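Local coordinates for type-iv like pilin ttha1222 (Thermus thermophilus, PDB 5G2F), which is of unknown function but is probably a type IV pilin-like component of the natural competence machinery that takes up DNA, this chain being probably its periplasmic part, at residues A[10-14]-A[36-40]; A[45-51]-A[62-67]; A[58-63]-A[74-79]. One frame throughout, in Å; residues are numbered along the deposited sequence.

Interaction 1 of 3, residues A[10-14]-A[36-40]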
loop_
_atom_site.group_PDB
_atom_site.type_symbol
_atom_site.label_atom_id
_atom_site.label_comp_id
_atom_site.label_asym_id
_atom_site.label_seq_id
_atom_site.Cartn_x
_atom_site.Cartn_y
_atom_site.Cartn_z
ATOM N N TYR A 10 2.835 -16.562 -4.433
ATOM C CA TYR A 10 2.472 -15.141 -4.341
ATOM C C TYR A 10 3.471 -14.339 -3.532
ATOM O O TYR A 10 3.933 -13.283 -3.955
ATOM C CB TYR A 10 1.077 -14.985 -3.735
ATOM C CG TYR A 10 0.617 -13.579 -3.661
ATOM C CD1 TYR A 10 0.304 -12.876 -4.829
ATOM C CD2 TYR A 10 0.526 -12.917 -2.454
ATOM C CE1 TYR A 10 -0.101 -11.561 -4.780
ATOM C CE2 TYR A 10 0.117 -11.596 -2.394
ATOM C CZ TYR A 10 -0.227 -10.926 -3.561
ATOM O OH TYR A 10 -0.603 -9.584 -3.509
ATOM N N VAL A 11 3.867 -14.888 -2.373
ATOM C CA VAL A 11 4.845 -14.222 -1.514
ATOM C C VAL A 11 6.158 -14.021 -2.256
ATOM O O VAL A 11 6.741 -12.960 -2.154
ATOM C CB VAL A 11 5.031 -14.999 -0.182
ATOM C CG1 VAL A 11 6.221 -14.472 0.590
ATOM C CG2 VAL A 11 3.753 -14.867 0.647
ATOM N N ARG A 12 6.610 -15.035 -3.000
ATOM C CA ARG A 12 7.841 -14.904 -3.755
ATOM C C ARG A 12 7.718 -13.822 -4.812
ATOM O O ARG A 12 8.666 -13.069 -5.042
ATOM C CB ARG A 12 8.275 -16.223 -4.395
ATOM C CG ARG A 12 8.770 -17.224 -3.354
ATOM C CD ARG A 12 9.501 -18.399 -4.002
ATOM N NE ARG A 12 10.046 -19.344 -3.006
ATOM C CZ ARG A 12 11.131 -19.117 -2.257
ATOM N NH1 ARG A 12 11.838 -17.987 -2.381
ATOM N NH2 ARG A 12 11.541 -20.052 -1.401
ATOM N N ASN A 13 6.543 -13.730 -5.438
ATOM C CA ASN A 13 6.302 -12.638 -6.407
ATOM C C ASN A 13 6.275 -11.242 -5.777
ATOM O O ASN A 13 6.794 -10.292 -6.390
ATOM C CB ASN A 13 5.041 -12.922 -7.255
ATOM C CG ASN A 13 5.324 -13.891 -8.384
ATOM O OD1 ASN A 13 6.414 -13.891 -8.957
ATOM N ND2 ASN A 13 4.330 -14.705 -8.738
ATOM N N VAL A 14 5.766 -11.129 -4.537
ATOM C CA VAL A 14 5.838 -9.879 -3.782
ATOM C C VAL A 14 7.303 -9.490 -3.558
ATOM O O VAL A 14 7.717 -8.369 -3.827
ATOM C CB VAL A 14 5.084 -9.969 -2.439
ATOM C CG1 VAL A 14 5.284 -8.733 -1.585
ATOM C CG2 VAL A 14 3.600 -10.178 -2.695
ATOM N N CYS A 36 0.514 -6.098 1.208
ATOM C CA CYS A 36 0.629 -6.771 -0.062
ATOM C C CYS A 36 -0.676 -7.471 -0.436
ATOM O O CYS A 36 -0.664 -8.460 -1.142
ATOM C CB CYS A 36 1.839 -7.713 -0.069
ATOM S SG CYS A 36 2.214 -8.605 1.453
ATOM N N LEU A 37 -1.808 -6.956 0.043
ATOM C CA LEU A 37 -3.092 -7.476 -0.448
ATOM C C LEU A 37 -3.380 -6.972 -1.866
ATOM O O LEU A 37 -4.140 -7.609 -2.623
ATOM C CB LEU A 37 -4.250 -7.127 0.476
ATOM C CG LEU A 37 -4.273 -7.879 1.803
ATOM C CD1 LEU A 37 -5.368 -7.310 2.688
ATOM C CD2 LEU A 37 -4.436 -9.398 1.625
ATOM N N SER A 38 -2.774 -5.842 -2.228
ATOM C CA SER A 38 -2.916 -5.363 -3.592
ATOM C C SER A 38 -1.638 -4.820 -4.141
ATOM O O SER A 38 -0.704 -4.578 -3.390
ATOM C CB SER A 38 -4.030 -4.287 -3.667
ATOM O OG SER A 38 -3.443 -3.021 -3.380
ATOM N N GLY A 39 -1.605 -4.622 -5.466
ATOM C CA GLY A 39 -0.456 -4.017 -6.120
ATOM C C GLY A 39 0.687 -4.968 -6.401
ATOM O O GLY A 39 1.784 -4.515 -6.742
ATOM N N PHE A 40 0.430 -6.273 -6.267
ATOM C CA PHE A 40 1.429 -7.273 -6.570
ATOM C C PHE A 40 0.945 -8.386 -7.465
ATOM O O PHE A 40 1.265 -9.577 -7.270
ATOM C CB PHE A 40 2.009 -7.862 -5.270
ATOM C CG PHE A 40 2.755 -6.875 -4.433
ATOM C CD1 PHE A 40 4.104 -6.606 -4.679
ATOM C CD2 PHE A 40 2.127 -6.175 -3.436
ATOM C CE1 PHE A 40 4.795 -5.698 -3.926
ATOM C CE2 PHE A 40 2.822 -5.270 -2.669
ATOM C CZ PHE A 40 4.174 -5.035 -2.909
HETATM O O HOH W 1 -1.859 -8.033 -5.460
#
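Phe40, Tyr10 and Val14 carry the contact between helix 3-19 and the loop that leads from it to the sheet, in the type IV pilin fold, where a helix packs on an antiparallel sheet and the helix-to-sheet connection passes along one flank. The aromatic ring of Phe40 lies against Val14: CG1 of the valine sits over one face, 3.9 Å from the ring centroid and 14° off the ring normal, a CH-pi contact displaced somewhat toward the rim. The second methyl, CG2, meets the root of the same side chain, 3.8 Å from Phe40 CB, while also resting over the Tyr10 ring. Val14 is thus wedged between two aromatic residues of the core, and its CG1 also reaches Cys36 CB at 3.9 Å.

Tyr10, one helical turn earlier, extends away from the helix because its CG stands opposite the backbone N (chi1 -178°), which carries the phenol across to the loop. Its OH donates to Cys36 O at 2.6 Å, approaching 29° out of the carbonyl plane. The phenol and the Phe40 side chain cross at about a right angle, with Tyr10 OH 3.6 Å from Phe40 CB.

Farther out, Cys36 is joined through its disulfide to Cys50 of strand 47-54, so the loop held by the helix is also fastened to the sheet. Tyr10 leans on Val47 and Cys50, and Phe40 packs on Ile52 of the same strand. Ser9 of a neighbouring subunit also packs on Phe40. A buried phenol oxygen is satisfied here twice over: besides giving its proton to Cys36 O, Tyr10 OH receives one from a water 2.8 Å away, and that water accepts from Phe40 N.

Interaction 2 of 3, residues A[45-51]-A[62-67]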
loop_
_atom_site.group_PDB
_atom_site.type_symbol
_atom_site.label_atom_id
_atom_site.label_comp_id
_atom_site.label_asym_id
_atom_site.label_seq_id
_atom_site.Cartn_x
_atom_site.Cartn_y
_atom_site.Cartn_z
ATOM N N LYS A 45 -6.938 -16.375 -3.731
ATOM C CA LYS A 45 -7.913 -16.039 -2.692
ATOM C C LYS A 45 -7.535 -16.677 -1.359
ATOM O O LYS A 45 -7.940 -16.197 -0.313
ATOM C CB LYS A 45 -9.351 -16.373 -3.128
ATOM C CG LYS A 45 -9.603 -17.831 -3.414
ATOM C CD LYS A 45 -11.060 -18.079 -3.832
ATOM C CE LYS A 45 -11.199 -19.420 -4.535
ATOM N NZ LYS A 45 -10.555 -20.503 -3.736
ATOM N N THR A 46 -6.692 -17.707 -1.382
ATOM C CA THR A 46 -6.153 -18.265 -0.135
ATOM C C THR A 46 -5.417 -17.214 0.721
ATOM O O THR A 46 -5.393 -17.317 1.952
ATOM C CB THR A 46 -5.245 -19.513 -0.368
ATOM O OG1 THR A 46 -4.891 -20.100 0.893
ATOM C CG2 THR A 46 -3.957 -19.171 -1.107
ATOM N N VAL A 47 -4.815 -16.216 0.082
ATOM C CA VAL A 47 -4.109 -15.177 0.827
ATOM C C VAL A 47 -5.105 -14.161 1.378
ATOM O O VAL A 47 -5.664 -13.357 0.635
ATOM C CB VAL A 47 -3.064 -14.459 -0.021
ATOM C CG1 VAL A 47 -2.325 -13.435 0.822
ATOM C CG2 VAL A 47 -2.078 -15.469 -0.614
ATOM N N THR A 48 -5.335 -14.208 2.690
ATOM C CA THR A 48 -6.318 -13.344 3.314
ATOM C C THR A 48 -5.721 -12.165 4.035
ATOM O O THR A 48 -6.420 -11.197 4.311
ATOM C CB THR A 48 -7.201 -14.137 4.309
ATOM O OG1 THR A 48 -6.390 -14.724 5.333
ATOM C CG2 THR A 48 -7.943 -15.232 3.593
ATOM N N ALA A 49 -4.420 -12.223 4.338
ATOM C CA ALA A 49 -3.733 -11.107 4.960
ATOM C C ALA A 49 -2.283 -11.136 4.434
ATOM O O ALA A 49 -1.770 -12.212 4.112
ATOM C CB ALA A 49 -3.745 -11.209 6.473
ATOM N N CYS A 50 -1.701 -9.962 4.250
ATOM C CA CYS A 50 -0.364 -9.845 3.707
ATOM C C CYS A 50 0.261 -8.524 4.122
ATOM O O CYS A 50 -0.209 -7.459 3.730
ATOM C CB CYS A 50 -0.393 -9.995 2.186
ATOM S SG CYS A 50 1.194 -10.377 1.374
ATOM N N THR A 51 1.329 -8.581 4.907
ATOM C CA THR A 51 1.960 -7.371 5.418
ATOM C C THR A 51 3.454 -7.416 5.136
ATOM O O THR A 51 4.061 -8.508 5.133
ATOM C CB THR A 51 1.785 -7.198 6.951
ATOM O OG1 THR A 51 2.397 -8.289 7.608
ATOM C CG2 THR A 51 0.358 -7.189 7.340
ATOM N N ILE A 62 7.966 -10.412 4.749
ATOM C CA ILE A 62 6.584 -10.521 4.289
ATOM C C ILE A 62 5.892 -11.595 5.103
ATOM O O ILE A 62 6.407 -12.718 5.207
ATOM C CB ILE A 62 6.521 -10.938 2.793
ATOM C CG1 ILE A 62 7.291 -9.933 1.928
ATOM C CG2 ILE A 62 5.089 -11.081 2.340
ATOM C CD1 ILE A 62 7.676 -10.472 0.563
ATOM N N GLU A 63 4.721 -11.283 5.628
ATOM C CA GLU A 63 3.898 -12.249 6.357
ATOM C C GLU A 63 2.575 -12.374 5.687
ATOM O O GLU A 63 1.906 -11.350 5.458
ATOM C CB GLU A 63 3.625 -11.758 7.767
ATOM C CG GLU A 63 4.819 -11.735 8.687
ATOM C CD GLU A 63 4.468 -11.021 9.972
ATOM O OE1 GLU A 63 3.924 -11.684 10.898
ATOM O OE2 GLU A 63 4.675 -9.781 10.038
ATOM N N ALA A 64 2.227 -13.579 5.302
ATOM C CA ALA A 64 0.943 -13.803 4.667
ATOM C C ALA A 64 0.170 -14.883 5.415
ATOM O O ALA A 64 0.749 -15.893 5.803
ATOM C CB ALA A 64 1.147 -14.186 3.220
ATOM N N SER A 65 -1.123 -14.643 5.626
ATOM C CA SER A 65 -2.007 -15.618 6.219
ATOM C C SER A 65 -2.763 -16.275 5.132
ATOM O O SER A 65 -3.245 -15.582 4.214
ATOM C CB SER A 65 -2.996 -14.975 7.173
ATOM O OG SER A 65 -2.306 -14.247 8.152
ATOM N N LEU A 66 -2.874 -17.603 5.235
ATOM C CA LEU A 66 -3.545 -18.396 4.239
ATOM C C LEU A 66 -4.745 -19.094 4.859
ATOM O O LEU A 66 -4.701 -19.582 5.997
ATOM C CB LEU A 66 -2.612 -19.467 3.676
ATOM C CG LEU A 66 -1.224 -19.022 3.232
ATOM C CD1 LEU A 66 -0.437 -20.197 2.674
ATOM C CD2 LEU A 66 -1.344 -17.903 2.202
ATOM N N ASP A 67 -5.834 -19.163 4.131
ATOM C CA ASP A 67 -6.857 -20.105 4.605
ATOM C C ASP A 67 -7.043 -21.301 3.675
ATOM O O ASP A 67 -6.839 -21.218 2.467
ATOM C CB ASP A 67 -8.194 -19.444 4.957
ATOM C CG ASP A 67 -8.901 -18.914 3.775
ATOM O OD1 ASP A 67 -8.266 -18.801 2.709
ATOM O OD2 ASP A 67 -10.112 -18.635 3.916
HETATM O O HOH W 2 5.348 -8.458 7.781
#
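Thr46 and Asp67 grip each other at one end of this contact with two bonds. The Asp67 N-H donates to Thr46 O in the carbonyl plane, on a lone pair, and the Thr46 hydroxyl returns a bond from OG1 to Asp67 O at 2.7 Å, 29° out of the plane of the Asp67 carbonyl. The hydroxyl can reach back because OG1 lies anti to Thr46 N (chi1 -173°). The Asp67 and Thr48 side chains cross at about a right angle, with Asp67 OD1 3.7 Å from Thr48 CG2.

At the other end, Thr51 N donates to Glu63 O and Glu63 N to Thr51 O, both at 2.9 Å. The two side chains slant across each other, Thr51 OG1 lying 3.7 Å from Glu63 CB, and a water joins this hydroxyl to Glu63 OE2. The other carboxylate oxygen, OE1, forms a salt bridge with Lys73, which anchors the glutamate on the exposed face.

Strands 47-54 and 60-66 form an antiparallel beta hairpin, interrupted by a classic beta bulge: Thr48 and Ala49 both face Ser65. Thr48 N donates to Ser65 O, whereas Ser65 N donates to Ala49 O from 41° above the carbonyl plane, missing the lone pairs. Ala49 CB and Ser65 OG sit on the glutamate's side of the sheet, 3.8 Å apart.

The reverse face is apolar and turned to helix 3-19. Val47 CG2 meets Leu66 CD2 at 3.8 Å, their branches crossing at a slant, and Cys50 SG lies 4.1 Å from Ile62 CG2. Val11 and Val14 of the helix rest on Ala64 and Ile62, and Leu4 on Leu66.

Interaction 3 of 3, residues A[58-63]-A[74-79]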
loop_
_atom_site.group_PDB
_atom_site.type_symbol
_atom_site.label_atom_id
_atom_site.label_comp_id
_atom_site.label_asym_id
_atom_site.label_seq_id
_atom_site.Cartn_x
_atom_site.Cartn_y
_atom_site.Cartn_z
ATOM N N LEU A 58 17.176 -1.818 3.940
ATOM C CA LEU A 58 17.454 -2.897 3.015
ATOM C C LEU A 58 16.559 -4.134 3.202
ATOM O O LEU A 58 16.241 -4.775 2.223
ATOM C CB LEU A 58 18.892 -3.390 3.145
ATOM C CG LEU A 58 20.044 -2.445 2.787
ATOM C CD1 LEU A 58 21.365 -3.179 3.032
ATOM C CD2 LEU A 58 19.907 -1.988 1.365
ATOM N N ASP A 59 16.206 -4.464 4.429
ATOM C CA ASP A 59 15.684 -5.787 4.765
ATOM C C ASP A 59 14.197 -5.708 5.096
ATOM O O ASP A 59 13.764 -4.861 5.831
ATOM C CB ASP A 59 16.408 -6.419 6.000
ATOM C CG ASP A 59 17.906 -6.565 5.832
ATOM O OD1 ASP A 59 18.400 -6.818 4.689
ATOM O OD2 ASP A 59 18.568 -6.446 6.895
ATOM N N TYR A 60 13.444 -6.662 4.574
ATOM C CA TYR A 60 12.019 -6.736 4.841
ATOM C C TYR A 60 11.606 -8.160 5.180
ATOM O O TYR A 60 12.320 -9.136 4.868
ATOM C CB TYR A 60 11.179 -6.234 3.629
ATOM C CG TYR A 60 11.463 -6.914 2.337
ATOM C CD1 TYR A 60 10.825 -8.104 1.984
ATOM C CD2 TYR A 60 12.425 -6.435 1.478
ATOM C CE1 TYR A 60 11.120 -8.749 0.800
ATOM C CE2 TYR A 60 12.698 -7.068 0.277
ATOM C CZ TYR A 60 12.043 -8.210 -0.060
ATOM O OH TYR A 60 12.382 -8.907 -1.206
ATOM N N VAL A 61 10.400 -8.254 5.758
ATOM C CA VAL A 61 9.771 -9.498 6.051
ATOM C C VAL A 61 8.349 -9.422 5.539
ATOM O O VAL A 61 7.629 -8.454 5.849
ATOM C CB VAL A 61 9.727 -9.771 7.572
ATOM C CG1 VAL A 61 9.154 -11.150 7.849
ATOM C CG2 VAL A 61 11.124 -9.702 8.158
ATOM N N ILE A 62 7.966 -10.412 4.749
ATOM C CA ILE A 62 6.584 -10.521 4.289
ATOM C C ILE A 62 5.892 -11.595 5.103
ATOM O O ILE A 62 6.407 -12.718 5.207
ATOM C CB ILE A 62 6.521 -10.938 2.793
ATOM C CG1 ILE A 62 7.291 -9.933 1.928
ATOM C CG2 ILE A 62 5.089 -11.081 2.340
ATOM C CD1 ILE A 62 7.676 -10.472 0.563
ATOM N N GLU A 63 4.721 -11.283 5.628
ATOM C CA GLU A 63 3.898 -12.249 6.357
ATOM C C GLU A 63 2.575 -12.374 5.687
ATOM O O GLU A 63 1.906 -11.350 5.458
ATOM C CB GLU A 63 3.625 -11.758 7.767
ATOM C CG GLU A 63 4.819 -11.735 8.687
ATOM C CD GLU A 63 4.468 -11.021 9.972
ATOM O OE1 GLU A 63 3.924 -11.684 10.898
ATOM O OE2 GLU A 63 4.675 -9.781 10.038
ATOM N N VAL A 74 2.687 -17.984 6.109
ATOM C CA VAL A 74 3.993 -18.090 5.505
ATOM C C VAL A 74 4.764 -16.796 5.706
ATOM O O VAL A 74 4.187 -15.699 5.688
ATOM C CB VAL A 74 3.993 -18.477 4.037
ATOM C CG1 VAL A 74 3.464 -19.898 3.905
ATOM C CG2 VAL A 74 3.183 -17.515 3.215
ATOM N N VAL A 75 6.078 -16.940 5.899
ATOM C CA VAL A 75 6.937 -15.807 6.176
ATOM C C VAL A 75 8.176 -15.854 5.268
ATOM O O VAL A 75 8.864 -16.872 5.209
ATOM C CB VAL A 75 7.370 -15.841 7.650
ATOM C CG1 VAL A 75 8.270 -14.670 7.995
ATOM C CG2 VAL A 75 6.169 -15.863 8.553
ATOM N N TYR A 76 8.426 -14.762 4.537
ATOM C CA TYR A 76 9.628 -14.578 3.727
ATOM C C TYR A 76 10.489 -13.524 4.367
ATOM O O TYR A 76 9.995 -12.448 4.699
ATOM C CB TYR A 76 9.299 -14.156 2.293
ATOM C CG TYR A 76 10.511 -13.956 1.451
ATOM C CD1 TYR A 76 11.192 -15.020 0.884
ATOM C CD2 TYR A 76 11.051 -12.709 1.299
ATOM C CE1 TYR A 76 12.366 -14.830 0.172
ATOM C CE2 TYR A 76 12.167 -12.496 0.525
ATOM C CZ TYR A 76 12.827 -13.555 -0.042
ATOM O OH TYR A 76 13.981 -13.322 -0.732
ATOM N N LYS A 77 11.777 -13.807 4.525
ATOM C CA LYS A 77 12.753 -12.841 5.064
ATOM C C LYS A 77 13.774 -12.548 3.979
ATOM O O LYS A 77 14.521 -13.466 3.540
ATOM C CB LYS A 77 13.456 -13.435 6.327
ATOM C CG LYS A 77 12.471 -13.575 7.497
ATOM C CD LYS A 77 13.057 -14.285 8.720
ATOM C CE LYS A 77 11.947 -14.520 9.721
ATOM N NZ LYS A 77 12.400 -15.263 10.931
ATOM N N SER A 78 13.856 -11.299 3.556
ATOM C CA SER A 78 14.807 -10.950 2.507
ATOM C C SER A 78 16.258 -11.090 2.944
ATOM O O SER A 78 17.124 -11.377 2.094
ATOM C CB SER A 78 14.596 -9.526 1.978
ATOM O OG SER A 78 14.955 -8.550 2.964
ATOM N N SER A 79 16.522 -10.960 4.248
ATOM C CA SER A 79 17.893 -10.976 4.711
ATOM C C SER A 79 18.551 -12.338 4.498
ATOM O O SER A 79 19.745 -12.377 4.180
ATOM C CB SER A 79 18.051 -10.586 6.191
ATOM O OG SER A 79 17.232 -11.402 7.044
HETATM O O HOH W 3 17.515 -7.940 2.506
HETATM O O HOH W 4 14.815 -9.665 6.245
#
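An antiparallel beta hairpin in the pilin sheet, formed by strands 60-66 and 73-77, is extended past its open end by a serine that bonds through both backbone and side chain. Ile62 and Tyr76 make a reciprocal pair of backbone bonds. Beyond it Ser78 N donates to Tyr60 O, and Ser78 OG takes over the acceptor's role, receiving the Tyr60 N-H at 2.9 Å in a nearly straight bond (170°).

Strand residues Tyr60, Ile62 and Tyr76 turn to helix 3-19. The Tyr60 CG is set between its own backbone N and carbonyl carbon (chi1 55°), which folds the ring across toward the neighbouring strand and over Ser78. Tyr60 CE1 then comes to the edge of the Tyr76 ring, 3.9 Å from Tyr76 CE2; Ile62 CD1 approaches the same ring at CD2. Ala15 touches both tyrosines, and Tyr60 OH bonds to Glu19 on the helix.

On the other, more exposed face, Val61 CG1 packs at 3.6 Å against Val75 CG1, and the Lys77 side chain runs alongside Val61. At the open end of the hairpin, a water links Asp59 OD1 to Ser78 OG, while Asn56 holds the other oxygen of that carboxylate. Ser78 CB lies over the centre of the Tyr60 ring, 3.5 Å from its centroid.

How the interactions relate
Interaction 1 is the buried one, where the helix meets the loop; interactions 2 and 3 are partly buried and lie within the sheet, sharing strand 60-66 as their middle member. The chemistry follows this placing. Residues 10-14 and 36-40 meet mainly through side chains, whereas the two hairpins rest chiefly on backbone bonds, with a threonine or serine hydroxyl joining in beyond the strand ends, and with apolar groups on the face toward the helix and polar or mixed ones on the other. The Cys36-Cys50 disulfide joins interaction 1 to interaction 2. One helix face serves both hairpins, Val11 reaching as far as Val74 and Tyr76 of interaction 3.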